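Local coordinates for intermedilysin (PDB 5IMW), which probably lyses host cells by binding cholesterol-containing membranes, changing shape and assembling into an oligomeric pore, at residues A364-H369 / H409-L414. Numbering follows the deposited sequence.
Sequences ALTLNH and HYSTTL
L414 sets its CD1 methyl against both L365 and L367. L365 lies beside it and points the same way, its CG 4.0 Å from L414 CD1. L367 runs at a slant to L414, with CD2 3.9 Å from the same CD1. In L414 CG stands anti to the carbonyl carbon (chi1 -50°), beside the backbone N; CB and CD1 each lie 3.6 Å from L365 O. These three leucines share a sheet face with Y410, T412 and H369, whose NE2 hydrogen-bonds to F373 O; W399 of strand 392-406 packs on L367, Y410, T412 and L414, while F377 adds to the cover of L367. The pair belongs to the C-terminal beta sandwich of a cholesterol-dependent cytolysin: 410-414 is an outermost strand of the four-stranded sheet, and 365-369 continues it to strand 453-459, bonding through T366 and N368 to R453 and I455. The strands run antiparallel at 164°. L365 N reaches L414 O at 2.7 Å, in the carbonyl plane, whereas L414 N approaches L365 O tilted 27° from the L365 carbonyl plane. L367 and T412 form the next hydrogen-bonded pair; toward H409, seen to bind zinc in a structure of this protein but without it here, the bond from Y410 N to H369 O is weak. On the other face, T366 OG1 donates to T413 OG1 over 2.6 Å, linking the side chains of a non-hydrogen-bonded pair.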
loop_
_atom_site.group_PDB
_atom_site.type_symbol
_atom_site.label_atom_id
_atom_site.label_comp_id
_atom_site.label_asym_id
_atom_site.label_seq_id
_atom_site.Cartn_x
_atom_site.Cartn_y
_atom_site.Cartn_z
ATOM N N ALA A 364 8.211 -25.810 -24.536
ATOM C CA ALA A 364 8.233 -26.960 -25.427
ATOM C C ALA A 364 6.810 -27.469 -25.592
ATOM O O ALA A 364 6.045 -27.511 -24.625
ATOM C CB ALA A 364 9.140 -28.071 -24.886
ATOM N N LEU A 365 6.463 -27.850 -26.818
ATOM C CA LEU A 365 5.150 -28.403 -27.124
ATOM C C LEU A 365 5.342 -29.725 -27.846
ATOM O O LEU A 365 5.968 -29.769 -28.910
ATOM C CB LEU A 365 4.326 -27.435 -27.978
ATOM C CG LEU A 365 3.144 -28.038 -28.740
ATOM C CD1 LEU A 365 2.205 -28.786 -27.807
ATOM C CD2 LEU A 365 2.384 -26.951 -29.489
ATOM N N THR A 366 4.806 -30.793 -27.265
ATOM C CA THR A 366 4.894 -32.133 -27.823
ATOM C C THR A 366 3.550 -32.506 -28.437
ATOM O O THR A 366 2.510 -32.389 -27.779
ATOM C CB THR A 366 5.294 -33.139 -26.739
ATOM O OG1 THR A 366 6.706 -33.056 -26.501
ATOM C CG2 THR A 366 4.930 -34.564 -27.133
ATOM N N LEU A 367 3.576 -32.947 -29.691
ATOM C CA LEU A 367 2.385 -33.417 -30.384
ATOM C C LEU A 367 2.453 -34.932 -30.506
ATOM O O LEU A 367 3.473 -35.476 -30.940
ATOM C CB LEU A 367 2.262 -32.787 -31.773
ATOM C CG LEU A 367 2.791 -31.363 -31.948
ATOM C CD1 LEU A 367 2.545 -30.877 -33.372
ATOM C CD2 LEU A 367 2.145 -30.410 -30.954
ATOM N N ASN A 368 1.374 -35.608 -30.118
ATOM C CA ASN A 368 1.296 -37.060 -30.181
ATOM C C ASN A 368 0.020 -37.468 -30.898
ATOM O O ASN A 368 -1.021 -36.822 -30.750
ATOM C CB ASN A 368 1.326 -37.685 -28.778
ATOM C CG ASN A 368 2.611 -37.388 -28.027
ATOM O OD1 ASN A 368 3.486 -36.679 -28.525
ATOM N ND2 ASN A 368 2.728 -37.926 -26.820
ATOM N N HIS A 369 0.105 -38.543 -31.681
ATOM C CA HIS A 369 -1.052 -39.083 -32.386
ATOM C C HIS A 369 -0.995 -40.600 -32.309
ATOM O O HIS A 369 -0.076 -41.213 -32.858
ATOM C CB HIS A 369 -1.082 -38.622 -33.847
ATOM C CG HIS A 369 -2.246 -39.151 -34.626
ATOM N ND1 HIS A 369 -3.290 -39.835 -34.039
ATOM C CD2 HIS A 369 -2.531 -39.095 -35.949
ATOM C CE1 HIS A 369 -4.166 -40.178 -34.967
ATOM N NE2 HIS A 369 -3.730 -39.739 -36.135
ATOM N N HIS A 409 1.965 -43.964 -34.978
ATOM C CA HIS A 409 2.868 -43.673 -33.867
ATOM C C HIS A 409 3.700 -42.438 -34.202
ATOM O O HIS A 409 4.905 -42.515 -34.445
ATOM C CB HIS A 409 3.757 -44.891 -33.574
ATOM C CG HIS A 409 2.996 -46.105 -33.141
ATOM N ND1 HIS A 409 1.647 -46.076 -32.856
ATOM C CD2 HIS A 409 3.392 -47.386 -32.944
ATOM C CE1 HIS A 409 1.245 -47.284 -32.503
ATOM N NE2 HIS A 409 2.285 -48.097 -32.549
ATOM N N TYR A 410 3.039 -41.284 -34.206
ATOM C CA TYR A 410 3.679 -40.017 -34.537
ATOM C C TYR A 410 3.885 -39.195 -33.273
ATOM O O TYR A 410 2.940 -38.965 -32.512
ATOM C CB TYR A 410 2.846 -39.226 -35.548
ATOM C CG TYR A 410 3.488 -37.917 -35.949
ATOM C CD1 TYR A 410 4.640 -37.896 -36.723
ATOM C CD2 TYR A 410 2.945 -36.702 -35.551
ATOM C CE1 TYR A 410 5.234 -36.703 -37.091
ATOM C CE2 TYR A 410 3.532 -35.504 -35.915
ATOM C CZ TYR A 410 4.677 -35.512 -36.684
ATOM O OH TYR A 410 5.268 -34.327 -37.052
ATOM N N SER A 411 5.123 -38.752 -33.057
ATOM C CA SER A 411 5.453 -37.913 -31.913
ATOM C C SER A 411 6.614 -37.002 -32.277
ATOM O O SER A 411 7.673 -37.480 -32.695
ATOM C CB SER A 411 5.814 -38.758 -30.688
ATOM O OG SER A 411 6.270 -37.940 -29.626
ATOM N N THR A 412 6.412 -35.698 -32.108
ATOM C CA THR A 412 7.430 -34.706 -32.418
ATOM C C THR A 412 7.355 -33.577 -31.399
ATOM O O THR A 412 6.275 -33.228 -30.913
ATOM C CB THR A 412 7.260 -34.150 -33.837
ATOM O OG1 THR A 412 8.177 -33.069 -34.043
ATOM C CG2 THR A 412 5.839 -33.665 -34.054
ATOM N N THR A 413 8.516 -33.005 -31.088
ATOM C CA THR A 413 8.648 -31.997 -30.044
ATOM C C THR A 413 9.097 -30.677 -30.656
ATOM O O THR A 413 10.099 -30.628 -31.378
ATOM C CB THR A 413 9.635 -32.462 -28.962
ATOM O OG1 THR A 413 8.908 -32.851 -27.790
ATOM C CG2 THR A 413 10.645 -31.370 -28.586
ATOM N N LEU A 414 8.359 -29.615 -30.355
ATOM C CA LEU A 414 8.704 -28.261 -30.763
ATOM C C LEU A 414 9.227 -27.514 -29.547
ATOM O O LEU A 414 8.565 -27.483 -28.505
ATOM C CB LEU A 414 7.490 -27.538 -31.343
ATOM C CG LEU A 414 6.720 -28.306 -32.415
ATOM C CD1 LEU A 414 5.226 -28.292 -32.134
ATOM C CD2 LEU A 414 7.009 -27.722 -33.776
#